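Local structure of putative N-acetylmuramoyl-L-alanine amidase,autolysin cwp6 (Peptoclostridium difficile, 5J72) at residues A[5-10]-A[18-23]; A[30-35]-A[47-52]; A[73-78]-A[99-104]. The protein probably acts as a zinc-binding autolysin that cleaves the amide bond between N-acetylmuramic acid and L-alanine in peptidoglycan, and attaches to the cell wall through CWB2 domains. All coordinates share one frame; numbering follows the deposited sequence.

Contact 1 of 3, residues A[5-10]-A[18-23]. With CA (calcium ion), chain C.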
# COMPACT_ATOMS: atom_id res chain seq x y z
N ILE A 5 -21.81 8.65 -19.23
CA ILE A 5 -21.92 7.37 -18.53
C ILE A 5 -20.61 7.19 -17.69
O ILE A 5 -19.53 7.10 -18.27
CB ILE A 5 -22.02 6.25 -19.59
CG1 ILE A 5 -23.33 6.38 -20.38
CG2 ILE A 5 -21.97 4.89 -18.92
CD1 ILE A 5 -23.36 5.35 -21.61
N ASN A 6 -20.73 7.04 -16.41
CA ASN A 6 -19.54 6.90 -15.56
C ASN A 6 -19.50 5.52 -14.93
O ASN A 6 -20.31 5.25 -14.03
CB ASN A 6 -19.61 7.94 -14.46
CG ASN A 6 -18.32 7.90 -13.59
OD1 ASN A 6 -17.21 7.55 -14.07
ND2 ASN A 6 -18.36 8.30 -12.35
N LEU A 7 -18.58 4.65 -15.40
CA LEU A 7 -18.46 3.29 -14.87
C LEU A 7 -17.27 3.26 -13.90
O LEU A 7 -16.22 3.83 -14.20
CB LEU A 7 -18.19 2.28 -16.01
CG LEU A 7 -19.33 2.24 -17.07
CD1 LEU A 7 -18.97 1.09 -18.10
CD2 LEU A 7 -20.71 2.02 -16.39
N GLN A 8 -17.46 2.63 -12.77
CA GLN A 8 -16.33 2.62 -11.78
C GLN A 8 -15.11 1.77 -12.21
O GLN A 8 -13.94 2.22 -12.08
CB GLN A 8 -16.86 2.13 -10.46
CG GLN A 8 -15.74 1.99 -9.36
CD GLN A 8 -16.33 1.42 -8.09
OE1 GLN A 8 -17.29 0.65 -8.14
NE2 GLN A 8 -15.72 1.75 -6.91
N ARG A 9 -15.36 0.56 -12.78
CA ARG A 9 -14.28 -0.41 -13.11
C ARG A 9 -14.32 -0.81 -14.54
O ARG A 9 -15.40 -1.02 -15.06
CB ARG A 9 -14.50 -1.75 -12.34
CG ARG A 9 -14.88 -1.60 -10.88
CD ARG A 9 -14.47 -2.83 -10.01
NE ARG A 9 -15.00 -2.56 -8.65
CZ ARG A 9 -14.36 -1.88 -7.69
NH1 ARG A 9 -14.95 -1.64 -6.54
NH2 ARG A 9 -13.13 -1.46 -7.88
N LYS A 10 -13.15 -0.92 -15.20
CA LYS A 10 -13.10 -1.35 -16.59
C LYS A 10 -12.46 -2.75 -16.68
O LYS A 10 -12.42 -3.37 -17.75
CB LYS A 10 -12.26 -0.38 -17.39
CG LYS A 10 -12.86 1.06 -17.38
CD LYS A 10 -14.33 1.02 -17.86
CE LYS A 10 -14.49 1.31 -19.32
NZ LYS A 10 -13.48 2.33 -19.86
N SER A 18 -19.59 -2.98 -9.72
CA SER A 18 -19.05 -1.73 -10.23
C SER A 18 -20.14 -0.65 -10.15
O SER A 18 -21.24 -0.83 -10.69
CB SER A 18 -18.58 -1.91 -11.68
OG SER A 18 -18.16 -0.66 -12.23
N ASN A 19 -19.84 0.49 -9.48
CA ASN A 19 -20.86 1.51 -9.45
C ASN A 19 -21.01 2.18 -10.82
O ASN A 19 -20.01 2.46 -11.48
CB ASN A 19 -20.51 2.63 -8.40
CG ASN A 19 -20.43 2.09 -7.01
OD1 ASN A 19 -21.18 1.17 -6.68
ND2 ASN A 19 -19.57 2.62 -6.15
N ALA A 20 -22.24 2.47 -11.22
CA ALA A 20 -22.48 3.15 -12.50
C ALA A 20 -23.37 4.35 -12.28
O ALA A 20 -24.34 4.30 -11.51
CB ALA A 20 -23.18 2.21 -13.49
N SER A 21 -23.07 5.40 -12.99
CA SER A 21 -23.85 6.61 -12.90
C SER A 21 -24.05 7.15 -14.33
O SER A 21 -23.06 7.33 -15.06
CB SER A 21 -23.06 7.61 -12.03
OG SER A 21 -23.61 8.91 -12.12
N VAL A 22 -25.31 7.37 -14.74
CA VAL A 22 -25.65 7.95 -16.02
C VAL A 22 -26.40 9.29 -15.83
O VAL A 22 -27.39 9.34 -15.09
CB VAL A 22 -26.49 6.98 -16.86
CG1 VAL A 22 -26.86 7.63 -18.18
CG2 VAL A 22 -25.68 5.71 -17.12
N LYS A 23 -25.94 10.34 -16.50
CA LYS A 23 -26.57 11.65 -16.35
C LYS A 23 -27.05 12.10 -17.69
O LYS A 23 -26.26 12.04 -18.65
CB LYS A 23 -25.51 12.64 -15.80
CG LYS A 23 -26.13 14.00 -15.40
CD LYS A 23 -25.12 14.79 -14.51
CE LYS A 23 -25.72 15.23 -13.20
NZ LYS A 23 -26.96 16.02 -13.42
CA CA C . -15.67 9.07 -15.59
O HOH W 1 -17.59 9.33 -17.01
O HOH W 2 -19.22 5.22 -11.20
O HOH W 3 -18.22 -1.21 -14.89
O HOH W 4 -14.83 7.15 -16.58
O HOH W 5 -14.91 10.29 -17.12
O HOH W 6 -13.90 8.73 -14.16
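Gln8 and Asn19 lie side by side and point the same way, their amide planes only 15° apart, where strands 5-7 and 18-23 come to the end of their pairing. The Gln8 chain runs fully extended, with CG anti to the backbone N, and this carries OE1 back to the neighbouring strand: Asn19 N donates to Gln8 OE1 at 2.9 Å in a nearly straight bond (173°), coming in tilted from the carbonyl plane. Gln8 N in turn donates to Asn19 O at 2.9 Å, so main chain and side chain of one residue both grip Asn19. At the next step Arg9 N donates to Ser18 OG over 3.1 Å, while CG of Arg9 packs against the Ser18 CB. The Arg9 guanidinium turns one face to Gln8 CD and gives its own hydrogen bond to Leu387 O, at the end of helix 375-387.

These interactions close an antiparallel ladder of the N-terminal domain. Asn6 and Ser21 form its hydrogen-bonded pair, with Asn6 N to Ser21 O short at 2.7 Å, whereas Ile5-Val22 and Leu7-Ala20 are non-hydrogen-bonded pairs. The two faces differ sharply. On the buried one, Ile5 CG1 lies alongside Val22 CG2, the two side chains pointing the same way, and Leu7 CD2 meets Ala20 CB at 3.8 Å.

On the other face, CG of Asn6 stands anti to its main-chain nitrogen (chi1 -176°), which directs OD1 away from Ser21 to a calcium ion 2.6 Å from this oxygen. Four waters also bind the calcium; one of them lies 3.2 Å from Ile5 O and may donate to it. A further water bridges Asn6 O and Asn19 O.

Contact 2 of 3, residues A[30-35]-A[47-52]; sequences ADSITL and TLNYNE
Strands 32-35 and 47-51 run antiparallel, their axes 4.6 Å apart at 159°, with Ile33 and Leu48 as a hydrogen-bonded pair between the non-hydrogen-bonded pairs Ser32-Asn49 and Thr34-Thr47. Leu48 N donates to Ile33 O at 2.8 Å, and Ile33 N returns a bond to Leu48 O at 3.0 Å. At the corner of the chain at Asp31, Tyr50 N donates to Asp31 O at 2.8 Å.

On the Thr34-Thr47 face the side chains cross obliquely and their OG1 atoms share a hydrogen bond of 3.2 Å. Both threonines place OG1 beside the backbone N (chi1 -60° and -72°), which turns the hydroxyls toward each other; the Thr47 CG2 branch instead lies against Ser32 CB at 3.9 Å. Asn49 ND2 also comes to this serine, 3.5 Å from Ser32 CB. The opposite face is apolar: Ile33 CG1 touches Leu48 CB, and Leu35 crosses Leu48 at about a right angle with CD1 to CD1 at 3.8 Å.

The pair is one end of the hairpin of strands 30-39 and 42-51. Strand 72-82 flanks it beyond the first strand, where Asn81 binds both Ser32 OG and Thr34 OG1; strand 56-63 flanks the second, while Val22 of strand 16-24 packs on Ile33 and Leu48.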
# COMPACT_ATOMS: atom_id res chain seq x y z
N ALA A 30 -38.67 9.64 -15.62
CA ALA A 30 -38.57 8.19 -15.44
C ALA A 30 -37.76 7.93 -14.19
O ALA A 30 -36.70 8.53 -14.00
CB ALA A 30 -37.88 7.57 -16.66
N ASP A 31 -38.24 7.02 -13.35
CA ASP A 31 -37.56 6.70 -12.13
C ASP A 31 -36.31 5.83 -12.29
O ASP A 31 -35.51 5.74 -11.36
CB ASP A 31 -38.50 5.94 -11.19
CG ASP A 31 -39.66 6.79 -10.70
OD1 ASP A 31 -39.51 8.04 -10.66
OD2 ASP A 31 -40.70 6.20 -10.36
N SER A 32 -36.13 5.18 -13.45
CA SER A 32 -34.95 4.32 -13.62
C SER A 32 -34.68 4.11 -15.08
O SER A 32 -35.55 4.41 -15.92
CB SER A 32 -35.17 2.95 -12.97
OG SER A 32 -36.13 2.22 -13.72
N ILE A 33 -33.47 3.63 -15.39
CA ILE A 33 -33.07 3.23 -16.75
C ILE A 33 -32.39 1.89 -16.62
O ILE A 33 -31.91 1.54 -15.54
CB ILE A 33 -32.11 4.20 -17.44
CG1 ILE A 33 -30.78 4.28 -16.62
CG2 ILE A 33 -32.80 5.61 -17.56
CD1 ILE A 33 -29.81 5.25 -17.32
N THR A 34 -32.33 1.12 -17.71
CA THR A 34 -31.69 -0.17 -17.72
C THR A 34 -30.63 -0.19 -18.80
O THR A 34 -30.92 0.12 -19.95
CB THR A 34 -32.71 -1.26 -17.98
OG1 THR A 34 -33.67 -1.21 -16.94
CG2 THR A 34 -32.08 -2.68 -17.94
N LEU A 35 -29.41 -0.54 -18.42
CA LEU A 35 -28.30 -0.62 -19.38
C LEU A 35 -28.23 -2.08 -19.78
O LEU A 35 -28.30 -2.96 -18.87
CB LEU A 35 -27.02 -0.24 -18.67
CG LEU A 35 -26.72 1.30 -18.74
CD1 LEU A 35 -27.85 2.12 -18.08
CD2 LEU A 35 -25.34 1.51 -18.05
N THR A 47 -29.96 -2.05 -13.55
CA THR A 47 -30.99 -1.00 -13.49
C THR A 47 -30.47 0.11 -12.59
O THR A 47 -30.00 -0.17 -11.50
CB THR A 47 -32.31 -1.61 -13.02
OG1 THR A 47 -32.76 -2.38 -14.13
CG2 THR A 47 -33.40 -0.54 -12.72
N LEU A 48 -30.51 1.37 -13.08
CA LEU A 48 -29.99 2.52 -12.32
C LEU A 48 -31.18 3.39 -11.95
O LEU A 48 -31.99 3.72 -12.83
CB LEU A 48 -28.98 3.28 -13.23
CG LEU A 48 -27.92 2.38 -13.91
CD1 LEU A 48 -26.97 3.30 -14.59
CD2 LEU A 48 -27.17 1.48 -12.86
N ASN A 49 -31.30 3.75 -10.67
CA ASN A 49 -32.43 4.55 -10.19
C ASN A 49 -32.11 6.02 -10.08
O ASN A 49 -31.03 6.37 -9.64
CB ASN A 49 -32.79 4.04 -8.83
CG ASN A 49 -33.31 2.63 -8.96
OD1 ASN A 49 -32.67 1.71 -8.48
ND2 ASN A 49 -34.45 2.40 -9.60
N TYR A 50 -33.07 6.87 -10.43
CA TYR A 50 -32.90 8.30 -10.40
C TYR A 50 -32.64 8.82 -8.98
O TYR A 50 -33.38 8.49 -8.05
CB TYR A 50 -34.13 8.95 -10.99
CG TYR A 50 -33.91 10.43 -11.23
CD1 TYR A 50 -33.02 10.88 -12.19
CD2 TYR A 50 -34.60 11.38 -10.48
CE1 TYR A 50 -32.82 12.24 -12.41
CE2 TYR A 50 -34.42 12.75 -10.70
CZ TYR A 50 -33.54 13.17 -11.66
OH TYR A 50 -33.38 14.52 -11.83
N ASN A 51 -31.63 9.65 -8.84
CA ASN A 51 -31.29 10.23 -7.54
C ASN A 51 -31.46 11.75 -7.73
O ASN A 51 -30.66 12.36 -8.43
CB ASN A 51 -29.88 9.82 -7.13
CG ASN A 51 -29.39 10.52 -5.84
OD1 ASN A 51 -30.06 11.41 -5.31
ND2 ASN A 51 -28.21 10.23 -5.33
N GLU A 52 -32.52 12.34 -7.13
CA GLU A 52 -32.77 13.78 -7.27
C GLU A 52 -31.67 14.59 -6.65
O GLU A 52 -31.38 15.66 -7.16
CB GLU A 52 -34.12 14.17 -6.68
CG GLU A 52 -35.19 13.70 -7.65
CD GLU A 52 -36.34 14.64 -7.80
OE1 GLU A 52 -37.13 14.78 -6.83
OE2 GLU A 52 -36.48 15.24 -8.90
O HOH W 7 -35.53 6.75 -8.12

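Contact 3 of 3, residues A[73-78]-A[99-104]; sequences WELQSI and LNLKDY
Leu75 and Leu101 cross at about a right angle, their CD2 methyls 4.0 Å apart. The Leu75 side chain swings opposite its backbone N (chi1 179°), which extends it from strand 73-78 toward the 3-10 turn 101-104, and the same CD2 comes within 4.3 Å of Tyr104 CD1, approaching the ring obliquely. From Leu101 the other branch, CD1, rests near Leu75 O. The Tyr104 ring carries Asp103 CB over the centre of one face.

The polar partner of this packing is a salt bridge at its margin. Glu74 is extended beyond CG, while Lys102 leaves the turn pointing away and bends at chi2 and chi3 (-99° and 135°), bringing NZ back to Glu74 OE2 at 3.1 Å. This bond is weak; the stronger partner of the same NZ is Asp105, with which it also forms a salt bridge. Two waters join the backbones: one donates to both Trp73 O and Tyr104 O, while the other accepts from Leu75 N and donates to Leu101 O, 2.7 Å away. Asn100 and Asp103, in the same loop, are ligands of a second calcium site of this protein, but bind no calcium here.

Strand 72-82 lies between strands 30-39 and 106-113 and carries a classic beta bulge where Gln76 and Ser77 both face Asn36. Helix 91-96 packs Leu94 on Leu101, and Ile5 of strand 3-7 touches both Leu75 and Tyr104.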
# COMPACT_ATOMS: atom_id res chain seq x y z
N TRP A 73 -17.49 -7.08 -22.06
CA TRP A 73 -18.88 -6.68 -22.02
C TRP A 73 -19.01 -5.39 -22.81
O TRP A 73 -18.32 -4.42 -22.49
CB TRP A 73 -19.30 -6.43 -20.57
CG TRP A 73 -19.32 -7.65 -19.77
CD1 TRP A 73 -18.41 -8.04 -18.82
CD2 TRP A 73 -20.27 -8.73 -19.89
NE1 TRP A 73 -18.73 -9.32 -18.37
CE2 TRP A 73 -19.87 -9.76 -19.01
CE3 TRP A 73 -21.44 -8.92 -20.66
CZ2 TRP A 73 -20.58 -10.96 -18.88
CZ3 TRP A 73 -22.16 -10.11 -20.53
CH2 TRP A 73 -21.73 -11.12 -19.66
N GLU A 74 -19.89 -5.36 -23.81
CA GLU A 74 -20.06 -4.17 -24.69
C GLU A 74 -21.44 -3.62 -24.50
O GLU A 74 -22.42 -4.36 -24.53
CB GLU A 74 -19.89 -4.60 -26.16
CG GLU A 74 -18.45 -5.10 -26.36
CD GLU A 74 -18.09 -5.45 -27.82
OE1 GLU A 74 -18.75 -4.99 -28.72
OE2 GLU A 74 -17.14 -6.19 -28.04
N LEU A 75 -21.53 -2.32 -24.29
CA LEU A 75 -22.84 -1.69 -24.05
C LEU A 75 -23.69 -1.71 -25.34
O LEU A 75 -23.20 -1.29 -26.39
CB LEU A 75 -22.60 -0.19 -23.65
CG LEU A 75 -23.92 0.59 -23.40
CD1 LEU A 75 -24.77 0.06 -22.26
CD2 LEU A 75 -23.50 2.09 -23.15
N GLN A 76 -24.94 -2.20 -25.27
CA GLN A 76 -25.84 -2.26 -26.46
C GLN A 76 -26.92 -1.21 -26.46
O GLN A 76 -27.27 -0.71 -27.52
CB GLN A 76 -26.56 -3.59 -26.47
CG GLN A 76 -25.57 -4.77 -26.29
CD GLN A 76 -24.71 -4.90 -27.48
OE1 GLN A 76 -25.20 -5.10 -28.58
NE2 GLN A 76 -23.40 -4.82 -27.32
N SER A 77 -27.44 -0.86 -25.31
CA SER A 77 -28.58 0.03 -25.31
C SER A 77 -28.93 0.49 -23.93
O SER A 77 -28.48 -0.05 -22.92
CB SER A 77 -29.81 -0.72 -25.88
OG SER A 77 -30.16 -1.82 -25.04
N ILE A 78 -29.77 1.54 -23.88
CA ILE A 78 -30.31 2.02 -22.62
C ILE A 78 -31.80 2.10 -22.77
O ILE A 78 -32.28 2.70 -23.74
CB ILE A 78 -29.75 3.44 -22.29
CG1 ILE A 78 -28.26 3.36 -22.05
CG2 ILE A 78 -30.50 3.98 -21.05
CD1 ILE A 78 -27.57 4.77 -21.81
N LEU A 99 -21.80 9.32 -28.26
CA LEU A 99 -20.99 8.36 -27.51
C LEU A 99 -20.18 7.52 -28.37
O LEU A 99 -20.58 7.20 -29.49
CB LEU A 99 -21.95 7.48 -26.69
CG LEU A 99 -22.70 8.25 -25.62
CD1 LEU A 99 -23.62 7.32 -24.87
CD2 LEU A 99 -21.74 8.89 -24.60
N ASN A 100 -18.98 7.13 -27.88
CA ASN A 100 -18.18 6.16 -28.60
C ASN A 100 -18.30 4.91 -27.71
O ASN A 100 -17.66 4.84 -26.65
CB ASN A 100 -16.75 6.57 -28.70
CG ASN A 100 -16.00 5.57 -29.53
OD1 ASN A 100 -15.09 4.91 -29.04
ND2 ASN A 100 -16.35 5.35 -30.79
N LEU A 101 -19.11 3.92 -28.11
CA LEU A 101 -19.40 2.80 -27.20
C LEU A 101 -18.23 1.98 -26.74
O LEU A 101 -18.29 1.43 -25.64
CB LEU A 101 -20.47 1.91 -27.86
CG LEU A 101 -21.76 2.73 -28.13
CD1 LEU A 101 -22.74 1.84 -28.81
CD2 LEU A 101 -22.30 3.27 -26.83
N LYS A 102 -17.15 1.89 -27.52
CA LYS A 102 -16.04 1.14 -27.04
C LYS A 102 -15.41 1.77 -25.79
O LYS A 102 -14.70 1.08 -25.05
CB LYS A 102 -14.94 1.02 -28.11
CG LYS A 102 -15.26 -0.09 -29.16
CD LYS A 102 -14.53 -1.47 -28.88
CE LYS A 102 -15.47 -2.68 -29.04
NZ LYS A 102 -15.03 -3.94 -28.28
N ASP A 103 -15.66 3.06 -25.56
CA ASP A 103 -15.10 3.66 -24.34
C ASP A 103 -15.68 2.99 -23.07
O ASP A 103 -15.11 3.19 -21.97
CB ASP A 103 -15.52 5.13 -24.23
CG ASP A 103 -14.93 6.02 -25.29
OD1 ASP A 103 -15.39 7.15 -25.42
OD2 ASP A 103 -14.00 5.57 -26.01
N TYR A 104 -16.80 2.27 -23.18
CA TYR A 104 -17.40 1.65 -21.99
C TYR A 104 -17.14 0.13 -21.89
O TYR A 104 -17.68 -0.50 -21.01
CB TYR A 104 -18.93 1.91 -21.94
CG TYR A 104 -19.17 3.38 -22.12
CD1 TYR A 104 -19.60 3.89 -23.35
CD2 TYR A 104 -18.83 4.29 -21.11
CE1 TYR A 104 -19.67 5.26 -23.58
CE2 TYR A 104 -18.88 5.68 -21.34
CZ TYR A 104 -19.30 6.14 -22.59
OH TYR A 104 -19.26 7.47 -22.92
O HOH W 8 -19.28 -2.61 -20.67
O HOH W 9 -19.03 -0.89 -24.40

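All three contacts belong to the N-terminal domain and send apolar side chains into a shared core, where, for example, Leu35 CG of contact 2 meets Leu75 CD1 of contact 3 at 4.2 Å. Contacts 1 and 3 are mainly buried; contact 2 is more open, with its threonines and Asn49 on the outer face. Contacts 1 and 2 are antiparallel strand ladders, whereas contact 3 sets a strand against a 3-10 turn and relies on leucine packing, waters and a weak salt bridge at the edge. Strands 30-39 and 72-82 are neighbours, linking contacts 2 and 3. Calcium is bound at contact 1, and Lys10 NZ reaches Asp103 O of contact 3.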